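Local coordinates for mitotic checkpoint control protein kinase BUB1 (Drosophila melanogaster, PDB 6JKK), which is the protein kinase domain of the mitotic checkpoint protein BubR1, and probably binds ATP and phosphorylates protein substrates, at residues A[24-27]-A[28-32]; A[93-96]-A[97-101]; A[212-215]-A[216-219]. All coordinates share one frame; numbering follows the deposited sequence. Where two conformers were deposited one is given.

Contact 1: A[24-27]-A[28-32]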
ATOM      1  N   PHE A  24      18.602   8.822 -14.046  1.00 23.71           N
ATOM      2  CA  PHE A  24      18.081   9.018 -12.701  1.00 22.16           C
ATOM      3  C   PHE A  24      19.144   9.538 -11.723  1.00 25.69           C
ATOM      4  O   PHE A  24      18.861  10.423 -10.914  1.00 24.97           O
ATOM      5  CB  PHE A  24      17.451   7.726 -12.177  1.00 19.44           C
ATOM      6  CG  PHE A  24      16.730   7.897 -10.872  1.00 17.62           C
ATOM      7  CD1 PHE A  24      15.626   8.737 -10.782  1.00 16.95           C
ATOM      8  CD2 PHE A  24      17.161   7.230  -9.738  1.00 17.33           C
ATOM      9  CE1 PHE A  24      14.958   8.904  -9.579  1.00 16.65           C
ATOM     10  CE2 PHE A  24      16.502   7.383  -8.530  1.00 17.04           C
ATOM     11  CZ  PHE A  24      15.398   8.220  -8.445  1.00 18.84           C
ATOM     12  N   SER A  25      20.360   8.999 -11.796  1.00 27.71           N
ATOM     13  CA  SER A  25      21.421   9.402 -10.872  1.00 24.11           C
ATOM     14  C   SER A  25      21.769  10.880 -11.029  1.00 27.27           C
ATOM     15  O   SER A  25      21.969  11.598 -10.047  1.00 26.58           O
ATOM     16  CB  SER A  25      22.668   8.536 -11.072  1.00 34.88           C
ATOM     17  OG  SER A  25      23.161   8.663 -12.395  1.00 43.50           O
ATOM     18  N   MET A  26      21.821  11.335 -12.274  1.00 22.92           N
ATOM     19  CA  MET A  26      22.047  12.738 -12.575  1.00 32.04           C
ATOM     20  C   MET A  26      20.955  13.627 -11.965  1.00 28.37           C
ATOM     21  O   MET A  26      21.222  14.755 -11.539  1.00 29.93           O
ATOM     22  CB  MET A  26      22.110  12.904 -14.089  1.00 37.54           C
ATOM     23  CG  MET A  26      21.930  14.302 -14.604  1.00 49.07           C
ATOM     24  SD  MET A  26      22.003  14.273 -16.401  1.00 92.18           S
ATOM     25  CE  MET A  26      23.431  13.216 -16.629  1.00 40.90           C
ATOM     26  N   TYR A  27      19.729  13.115 -11.916  1.00 24.02           N
ATOM     27  CA  TYR A  27      18.628  13.857 -11.306  1.00 18.76           C
ATOM     28  C   TYR A  27      18.750  13.918  -9.784  1.00 21.68           C
ATOM     29  O   TYR A  27      18.711  15.004  -9.209  1.00 18.44           O
ATOM     30  CB  TYR A  27      17.273  13.266 -11.713  1.00 18.00           C
ATOM     31  CG  TYR A  27      16.059  13.924 -11.063  1.00 21.51           C
ATOM     32  CD1 TYR A  27      15.872  15.304 -11.109  1.00 24.93           C
ATOM     33  CD2 TYR A  27      15.092  13.155 -10.422  1.00 22.74           C
ATOM     34  CE1 TYR A  27      14.763  15.897 -10.521  1.00 22.54           C
ATOM     35  CE2 TYR A  27      13.978  13.737  -9.836  1.00 22.97           C
ATOM     36  CZ  TYR A  27      13.819  15.107  -9.888  1.00 24.22           C
ATOM     37  OH  TYR A  27      12.709  15.692  -9.301  1.00 19.64           O
ATOM     38  N   ILE A  28      18.910  12.772  -9.125  1.00 18.28           N
ATOM     39  CA  ILE A  28      18.921  12.779  -7.659  1.00 16.39           C
ATOM     40  C   ILE A  28      20.137  13.502  -7.072  1.00 21.27           C
ATOM     41  O   ILE A  28      20.086  13.994  -5.942  1.00 21.35           O
ATOM     42  CB  ILE A  28      18.751  11.373  -7.037  1.00 17.61           C
ATOM     43  CG1 ILE A  28      19.933  10.459  -7.356  1.00 18.09           C
ATOM     44  CG2 ILE A  28      17.442  10.735  -7.501  1.00 16.46           C
ATOM     45  CD1 ILE A  28      19.786   9.064  -6.732  1.00 17.31           C
ATOM     46  N   GLU A  29      21.211  13.592  -7.857  1.00 18.71           N
ATOM     47  CA  GLU A  29      22.396  14.363  -7.467  1.00 19.79           C
ATOM     48  C   GLU A  29      22.096  15.858  -7.290  1.00 22.47           C
ATOM     49  O   GLU A  29      22.896  16.589  -6.701  1.00 25.25           O
ATOM     50  CB  GLU A  29      23.501  14.206  -8.517  1.00 30.95           C
ATOM     51  CG  GLU A  29      24.258  12.887  -8.471  1.00 32.98           C
ATOM     52  CD  GLU A  29      25.094  12.656  -9.718  1.00 37.79           C
ATOM     53  OE1 GLU A  29      25.370  13.637 -10.444  1.00 34.42           O
ATOM     54  OE2 GLU A  29      25.465  11.491  -9.972  1.00 44.11           O
ATOM     55  N   LYS A  30      20.952  16.304  -7.811  1.00 18.73           N
ATOM     56  CA  LYS A  30      20.557  17.716  -7.774  1.00 23.59           C
ATOM     57  C   LYS A  30      19.506  18.038  -6.713  1.00 23.30           C
ATOM     58  O   LYS A  30      19.205  19.210  -6.459  1.00 21.37           O
ATOM     59  CB  LYS A  30      19.983  18.125  -9.127  1.00 27.07           C
ATOM     60  CG  LYS A  30      20.925  18.913 -10.006  1.00 43.39           C
ATOM     61  CD  LYS A  30      22.002  18.037 -10.591  1.00 50.14           C
ATOM     62  CE  LYS A  30      22.434  18.567 -11.950  1.00 48.22           C
ATOM     63  NZ  LYS A  30      23.052  17.493 -12.768  1.00 47.67           N
ATOM     64  N   LEU A  31      18.926  17.004  -6.116  1.00 17.81           N
ATOM     65  CA  LEU A  31      17.821  17.196  -5.178  1.00 15.12           C
ATOM     66  C   LEU A  31      18.331  17.581  -3.794  1.00 21.65           C
ATOM     67  O   LEU A  31      19.113  16.847  -3.198  1.00 20.73           O
ATOM     68  CB  LEU A  31      16.973  15.926  -5.093  1.00 14.12           C
ATOM     69  CG  LEU A  31      16.191  15.551  -6.352  1.00 23.63           C
ATOM     70  CD1 LEU A  31      15.578  14.160  -6.222  1.00 20.93           C
ATOM     71  CD2 LEU A  31      15.114  16.592  -6.665  1.00 23.61           C
ATOM     72  N   PRO A  32      17.883  18.738  -3.281  1.00 22.53           N
ATOM     73  CA  PRO A  32      18.348  19.232  -1.983  1.00 20.01           C
ATOM     74  C   PRO A  32      17.975  18.304  -0.831  1.00 15.02           C
ATOM     75  O   PRO A  32      18.646  18.342   0.199  1.00 19.21           O
ATOM     76  CB  PRO A  32      17.622  20.572  -1.840  1.00 26.78           C
ATOM     77  CG  PRO A  32      17.385  21.019  -3.256  1.00 30.52           C
ATOM     78  CD  PRO A  32      17.079  19.746  -3.996  1.00 29.07           C
TER
HETATM   79  O   HOH W   1      25.470  10.438 -12.295  1.00 47.09           O

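Contact 2: A[93-96]-A[97-101]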
ATOM      1  N   TRP A  93      15.266   2.520  -7.075  1.00 18.58           N
ATOM      2  CA  TRP A  93      13.961   2.377  -7.717  1.00 19.52           C
ATOM      3  C   TRP A  93      12.825   2.891  -6.847  1.00 24.21           C
ATOM      4  O   TRP A  93      11.918   3.575  -7.330  1.00 14.36           O
ATOM      5  CB  TRP A  93      13.721   0.912  -8.088  1.00 22.38           C
ATOM      6  CG  TRP A  93      12.415   0.665  -8.788  1.00 23.75           C
ATOM      7  CD1 TRP A  93      11.289   0.078  -8.262  1.00 23.90           C
ATOM      8  CD2 TRP A  93      12.098   0.995 -10.145  1.00 21.94           C
ATOM      9  NE1 TRP A  93      10.295   0.027  -9.217  1.00 21.88           N
ATOM     10  CE2 TRP A  93      10.769   0.581 -10.379  1.00 22.97           C
ATOM     11  CE3 TRP A  93      12.812   1.600 -11.186  1.00 21.09           C
ATOM     12  CZ2 TRP A  93      10.143   0.756 -11.618  1.00 20.51           C
ATOM     13  CZ3 TRP A  93      12.190   1.773 -12.408  1.00 23.69           C
ATOM     14  CH2 TRP A  93      10.871   1.354 -12.616  1.00 23.32           C
ATOM     15  N   GLU A  94      12.869   2.560  -5.562  1.00 19.71           N
ATOM     16  CA  GLU A  94      11.846   3.034  -4.640  1.00 17.77           C
ATOM     17  C   GLU A  94      11.765   4.568  -4.619  1.00 17.48           C
ATOM     18  O   GLU A  94      10.669   5.138  -4.629  1.00 17.20           O
ATOM     19  CB  GLU A  94      12.094   2.475  -3.240  1.00 13.70           C
ATOM     20  CG  GLU A  94      11.154   3.021  -2.188  1.00 14.97           C
ATOM     21  CD  GLU A  94      11.300   2.290  -0.880  1.00 20.49           C
ATOM     22  OE1 GLU A  94      12.167   1.394  -0.796  1.00 17.02           O
ATOM     23  OE2 GLU A  94      10.545   2.609   0.053  1.00 22.01           O
ATOM     24  N   PHE A  95      12.923   5.227  -4.619  1.00 13.34           N
ATOM     25  CA  PHE A  95      12.995   6.684  -4.622  1.00 13.82           C
ATOM     26  C   PHE A  95      12.381   7.199  -5.926  1.00 16.92           C
ATOM     27  O   PHE A  95      11.572   8.133  -5.910  1.00 14.23           O
ATOM     28  CB  PHE A  95      14.456   7.145  -4.462  1.00 11.96           C
ATOM     29  CG  PHE A  95      14.622   8.606  -4.093  1.00 11.68           C
ATOM     30  CD1 PHE A  95      13.566   9.343  -3.566  1.00 16.19           C
ATOM     31  CD2 PHE A  95      15.849   9.245  -4.294  1.00 15.63           C
ATOM     32  CE1 PHE A  95      13.729  10.693  -3.234  1.00 14.24           C
ATOM     33  CE2 PHE A  95      16.023  10.587  -3.966  1.00 14.32           C
ATOM     34  CZ  PHE A  95      14.965  11.316  -3.441  1.00 16.69           C
ATOM     35  N   TYR A  96      12.730   6.569  -7.048  1.00 13.47           N
ATOM     36  CA  TYR A  96      12.162   6.955  -8.344  1.00 13.54           C
ATOM     37  C   TYR A  96      10.630   6.910  -8.354  1.00 19.25           C
ATOM     38  O   TYR A  96       9.985   7.887  -8.735  1.00 16.35           O
ATOM     39  CB  TYR A  96      12.709   6.077  -9.484  1.00 16.28           C
ATOM     40  CG  TYR A  96      11.880   6.195 -10.757  1.00 21.29           C
ATOM     41  CD1 TYR A  96      12.031   7.283 -11.610  1.00 21.10           C
ATOM     42  CD2 TYR A  96      10.936   5.224 -11.093  1.00 15.44           C
ATOM     43  CE1 TYR A  96      11.259   7.406 -12.764  1.00 24.30           C
ATOM     44  CE2 TYR A  96      10.159   5.336 -12.248  1.00 16.97           C
ATOM     45  CZ  TYR A  96      10.330   6.427 -13.077  1.00 21.78           C
ATOM     46  OH  TYR A  96       9.574   6.547 -14.225  1.00 20.76           O
ATOM     47  N   ILE A  97      10.058   5.778  -7.945  1.00 13.92           N
ATOM     48  CA  ILE A  97       8.602   5.628  -7.936  1.00 13.21           C
ATOM     49  C   ILE A  97       7.937   6.717  -7.090  1.00 14.65           C
ATOM     50  O   ILE A  97       6.969   7.350  -7.519  1.00 14.92           O
ATOM     51  CB  ILE A  97       8.160   4.236  -7.412  1.00 10.23           C
ATOM     52  CG1 ILE A  97       8.578   3.119  -8.381  1.00 18.13           C
ATOM     53  CG2 ILE A  97       6.647   4.220  -7.153  1.00 11.27           C
ATOM     54  CD1 ILE A  97       7.971   3.225  -9.788  1.00 17.95           C
ATOM     55  N   CYS A  98       8.467   6.940  -5.892  1.00 14.13           N
ATOM     56  CA  CYS A  98       7.882   7.910  -4.971  0.50 13.58           C
ATOM     57  C   CYS A  98       7.948   9.321  -5.520  1.00 12.32           C
ATOM     58  O   CYS A  98       6.989  10.086  -5.404  1.00 16.60           O
ATOM     59  CB  CYS A  98       8.580   7.853  -3.617  0.50 15.54           C
ATOM     60  SG  CYS A  98       8.122   6.410  -2.669  0.50 12.06           S
ATOM     61  N   LEU A  99       9.079   9.666  -6.123  1.00 13.07           N
ATOM     62  CA  LEU A  99       9.214  10.972  -6.758  1.00 14.45           C
ATOM     63  C   LEU A  99       8.158  11.123  -7.860  1.00 16.21           C
ATOM     64  O   LEU A  99       7.511  12.175  -7.975  1.00 17.15           O
ATOM     65  CB  LEU A  99      10.625  11.129  -7.338  1.00 13.62           C
ATOM     66  CG  LEU A  99      11.743  11.317  -6.308  1.00 15.19           C
ATOM     67  CD1 LEU A  99      13.117  11.119  -6.946  1.00 13.99           C
ATOM     68  CD2 LEU A  99      11.650  12.697  -5.665  1.00 15.47           C
ATOM     69  N   GLU A 100       7.980  10.073  -8.663  1.00 16.90           N
ATOM     70  CA  GLU A 100       7.036  10.131  -9.787  1.00 18.34           C
ATOM     71  C   GLU A 100       5.606  10.250  -9.302  1.00 16.64           C
ATOM     72  O   GLU A 100       4.825  11.025  -9.850  1.00 14.60           O
ATOM     73  CB  GLU A 100       7.176   8.908 -10.702  1.00 16.42           C
ATOM     74  CG  GLU A 100       8.316   9.014 -11.712  1.00 20.47           C
ATOM     75  CD  GLU A 100       8.237  10.279 -12.551  1.00 24.19           C
ATOM     76  OE1 GLU A 100       7.313  10.391 -13.389  1.00 25.31           O
ATOM     77  OE2 GLU A 100       9.087  11.166 -12.362  1.00 30.58           O
ATOM     78  N   ILE A 101       5.257   9.476  -8.277  1.00 15.91           N
ATOM     79  CA  ILE A 101       3.919   9.567  -7.716  1.00 14.73           C
ATOM     80  C   ILE A 101       3.609  11.015  -7.332  1.00 17.00           C
ATOM     81  O   ILE A 101       2.581  11.579  -7.729  1.00 15.87           O
ATOM     82  CB  ILE A 101       3.749   8.641  -6.496  1.00 13.35           C
ATOM     83  CG1 ILE A 101       3.633   7.185  -6.951  1.00 15.16           C
ATOM     84  CG2 ILE A 101       2.494   9.019  -5.723  1.00 15.21           C
ATOM     85  CD1 ILE A 101       3.688   6.178  -5.818  1.00 18.30           C
TER
HETATM   86  O   HOH W   2      11.705  10.231 -10.511  1.00 26.28           O

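Contact 3: A[212-215]-A[216-219]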
ATOM      1  N   ILE A 212       5.625  -0.749 -10.144  1.00 19.89           N
ATOM      2  CA  ILE A 212       5.825  -0.785 -11.591  1.00 22.28           C
ATOM      3  C   ILE A 212       5.331   0.509 -12.230  1.00 20.82           C
ATOM      4  O   ILE A 212       4.202   0.925 -11.978  1.00 22.29           O
ATOM      5  CB  ILE A 212       5.056  -1.966 -12.208  1.00 19.06           C
ATOM      6  CG1 ILE A 212       5.529  -3.290 -11.605  1.00 22.83           C
ATOM      7  CG2 ILE A 212       5.186  -1.976 -13.732  1.00 21.82           C
ATOM      8  CD1 ILE A 212       4.638  -4.465 -11.965  1.00 26.26           C
ATOM      9  N   ASP A 213       6.170   1.150 -13.044  1.00 19.38           N
ATOM     10  CA  ASP A 213       5.751   2.348 -13.762  1.00 19.76           C
ATOM     11  C   ASP A 213       5.387   1.997 -15.200  1.00 24.88           C
ATOM     12  O   ASP A 213       6.266   1.750 -16.028  1.00 24.79           O
ATOM     13  CB  ASP A 213       6.838   3.429 -13.725  1.00 19.59           C
ATOM     14  CG  ASP A 213       6.399   4.728 -14.382  1.00 21.68           C
ATOM     15  OD1 ASP A 213       5.223   4.833 -14.802  1.00 21.52           O
ATOM     16  OD2 ASP A 213       7.235   5.650 -14.481  1.00 20.19           O
ATOM     17  N   MET A 214       4.088   1.986 -15.487  1.00 18.90           N
ATOM     18  CA  MET A 214       3.600   1.621 -16.815  1.00 21.10           C
ATOM     19  C   MET A 214       3.961   2.650 -17.886  1.00 25.24           C
ATOM     20  O   MET A 214       3.949   2.336 -19.078  1.00 26.15           O
ATOM     21  CB  MET A 214       2.083   1.397 -16.784  1.00 21.68           C
ATOM     22  CG  MET A 214       1.649   0.248 -15.896  1.00 21.71           C
ATOM     23  SD  MET A 214       2.318  -1.334 -16.441  1.00 26.83           S
ATOM     24  CE  MET A 214       1.350  -1.607 -17.921  1.00 28.68           C
ATOM     25  N   LYS A 215       4.287   3.873 -17.466  1.00 22.40           N
ATOM     26  CA  LYS A 215       4.642   4.934 -18.411  1.00 29.64           C
ATOM     27  C   LYS A 215       6.009   4.698 -19.055  1.00 29.03           C
ATOM     28  O   LYS A 215       6.361   5.342 -20.048  1.00 30.76           O
ATOM     29  CB  LYS A 215       4.589   6.312 -17.740  1.00 25.45           C
ATOM     30  CG  LYS A 215       3.182   6.745 -17.327  1.00 30.00           C
ATOM     31  CD  LYS A 215       3.100   8.254 -17.092  1.00 32.69           C
ATOM     32  CE  LYS A 215       1.722   8.669 -16.581  1.00 33.69           C
ATOM     33  NZ  LYS A 215       0.643   8.432 -17.588  1.00 33.81           N
ATOM     34  N   LEU A 216       6.771   3.765 -18.492  1.00 27.64           N
ATOM     35  CA  LEU A 216       8.082   3.412 -19.030  1.00 26.82           C
ATOM     36  C   LEU A 216       7.987   2.291 -20.064  1.00 31.07           C
ATOM     37  O   LEU A 216       8.996   1.887 -20.642  1.00 29.65           O
ATOM     38  CB  LEU A 216       9.026   2.999 -17.901  1.00 24.99           C
ATOM     39  CG  LEU A 216       9.450   4.107 -16.941  1.00 29.32           C
ATOM     40  CD1 LEU A 216      10.435   3.583 -15.911  1.00 28.86           C
ATOM     41  CD2 LEU A 216      10.054   5.260 -17.714  1.00 31.23           C
ATOM     42  N   PHE A 217       6.774   1.796 -20.295  1.00 27.84           N
ATOM     43  CA  PHE A 217       6.561   0.696 -21.228  1.00 29.36           C
ATOM     44  C   PHE A 217       5.603   1.127 -22.329  1.00 31.67           C
ATOM     45  O   PHE A 217       4.877   2.107 -22.169  1.00 32.60           O
ATOM     46  CB  PHE A 217       6.001  -0.518 -20.477  1.00 31.94           C
ATOM     47  CG  PHE A 217       6.915  -1.044 -19.409  1.00 34.55           C
ATOM     48  CD1 PHE A 217       8.244  -1.327 -19.694  1.00 34.95           C
ATOM     49  CD2 PHE A 217       6.448  -1.249 -18.116  1.00 34.71           C
ATOM     50  CE1 PHE A 217       9.094  -1.809 -18.714  1.00 37.21           C
ATOM     51  CE2 PHE A 217       7.291  -1.729 -17.131  1.00 28.52           C
ATOM     52  CZ  PHE A 217       8.617  -2.008 -17.431  1.00 33.64           C
ATOM     53  N   PRO A 218       5.606   0.405 -23.462  1.00 38.43           N
ATOM     54  CA  PRO A 218       4.621   0.711 -24.503  1.00 45.00           C
ATOM     55  C   PRO A 218       3.200   0.607 -23.972  1.00 45.26           C
ATOM     56  O   PRO A 218       2.941  -0.164 -23.039  1.00 38.87           O
ATOM     57  CB  PRO A 218       4.847  -0.399 -25.532  1.00 47.46           C
ATOM     58  CG  PRO A 218       6.267  -0.796 -25.356  1.00 48.78           C
ATOM     59  CD  PRO A 218       6.549  -0.648 -23.884  1.00 44.94           C
ATOM     60  N   ASP A 219       2.298   1.396 -24.549  1.00 45.79           N
ATOM     61  CA  ASP A 219       0.876   1.157 -24.391  1.00 49.26           C
ATOM     62  C   ASP A 219       0.661  -0.313 -24.726  1.00 58.47           C
ATOM     63  O   ASP A 219       1.322  -0.843 -25.624  1.00 71.72           O
ATOM     64  CB  ASP A 219       0.073   2.013 -25.372  1.00 55.50           C
ATOM     65  CG  ASP A 219       0.182   3.501 -25.093  1.00 61.18           C
ATOM     66  OD1 ASP A 219      -0.724   4.245 -25.527  1.00 62.32           O
ATOM     67  OD2 ASP A 219       1.165   3.929 -24.451  1.00 62.99           O
TER
HETATM   68  O   HOH W   3       2.323   0.630 -20.384  1.00 29.24           O

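Contact 1: A[24-27]-A[28-32]
The amides of I28 and E29 return to F24 O and S25 O at the four-residue spacing of an alpha helix, K30 N then bonds to Y27 O (2.9 Å) at three-residue spacing where the helix ends, and L31 N to I28 O (3.2 Å) closes a type I turn from I28 to L31. The K30 donor stands above the carbonyl plane of Y27, as fits the change from four- to three-residue spacing. On the buried side F24 offers a ring face to the methyl CG2 of I28, a CH-pi contact with CG2 3.7 Å from the ring centroid of F24. With CG1 of I28 held between its backbone N and carbonyl carbon (chi1 65°), CG2 is the branch left to meet the ring. Helix 24-28, near the start of the chain, packs on helix 92-104, the αC helix of the kinase fold: F24 and Y27 both touch L99, and I28 touches Y92 and F95. Trimming F24 to an alanine would probably open a gap between I28 and L99, leaving the isoleucine methyl without its aromatic face. L31 CD1 lies over one face of the Y27 ring, toward its rim, and Y27 OH is 3.7 Å from L31 CD2, a flat aromatic suited to cover a branched leucine. The polar residues keep to the exposed side. A water joins S25 OG (2.9 Å) to E29 OE2 (2.6 Å), donating a hydrogen bond to the carboxylate, while K30 runs alongside M26 with NZ 3.8 Å from M26 CG.

Contact 2: A[93-96]-A[97-101]
W93 and I97 meet one turn apart on the helix, I97 CG1 lying over the five-membered ring of the indole, 4.0 Å from its centroid. The isoleucine bends back at its second torsion (chi2 -61°), which carries CD1 into the angle between two aromatics, 3.8 Å from both W93 CZ2 and Y96 CD2. Y96 CD2 also rests over the same indole face as I97, making this the tight part of the contact; the edge of the indole is fixed by W93 NE1 bonding to S211 O, and I15, L18 and L19 of helix 12-21 pack on W93. On another side of the helix, L99 CD1 sits over the centre of the F95 ring, 3.8 Å from the centroid and only 11° off the normal, a snug seat for a leucine methyl. Regular amide bonds, such as L99 N to F95 O at 2.9 Å, run through the turn. Helix 92-104 follows strand 80-87, and its E94 makes the salt bridge with K85, the predicted ATP-binding lysine, that is seen in active kinase conformations; together these identify it as the αC helix of the protein kinase fold. C98 and I101 touch F208, the phenylalanine of the DFG motif. The packing slackens toward E100. Its aliphatic CG lies over the face of Y96, 3.5 Å from CE1, so that a long acidic chain can cover a ring while its OE1 reaches R104. There a water is weakly bound between Y96 O and E100 OE2. The phenol oxygen of Y96 turns instead to D213.

Contact 3: A[212-215]-A[216-219]
M214 O receives the amide of F217 at 3.1 Å, and a water lies 2.7 Å from the same oxygen and 2.8 Å from P218 O. The amide comes from above the carbonyl plane, a consequence of the tight 3-10 curl, and L216 N reaches D213 O (3.2 Å) in the same way. The carboxylate of D213 steadies the start of that curl: chi1 of -176° sets its CG beside its own carbonyl carbon, near the residues that follow, and OD1 accepts the amide of K215 at 3.0 Å from above the carboxylate plane. This closes an Asx turn, a role for which a short acidic side chain is well suited. OD2 is committed elsewhere, to R104 and Y96 of helix 92-104, and L216 CG packs 3.7 Å from it, crossing the aspartate at about a right angle. The F217 ring turns its edge to I212 CG2, 4.0 Å from CE2, joining the strand to the residue after the turn, with M214 SD more distantly beside the ring. Strand 212-213, just after the DFG motif, pairs antiparallel with strand 178-179 before the catalytic loop: this is the β6-β9 pair of protein kinases, followed here by the Asx and 3-10 turns.

The three contacts follow one another along the chain, from the N-terminal helix 24-28 through the αC helix to the activation segment. Contact 2 is the middle piece in space as well: its centre is about 12 Å from that of contact 1 and about 14 Å from that of contact 3, while the centres of contacts 1 and 3 stand about 22 Å apart, their nearest atoms about 9 Å apart. Helix 92-104 is contacted from both: by residues 24-32 through apolar packing, L31 CD1 lying 4.0 Å from L99 CD1, and by residues 212-219 through L216 and also the polar tie of Y96 OH to D213 OD2. This probably helps to hold the helix where E94 meets K85.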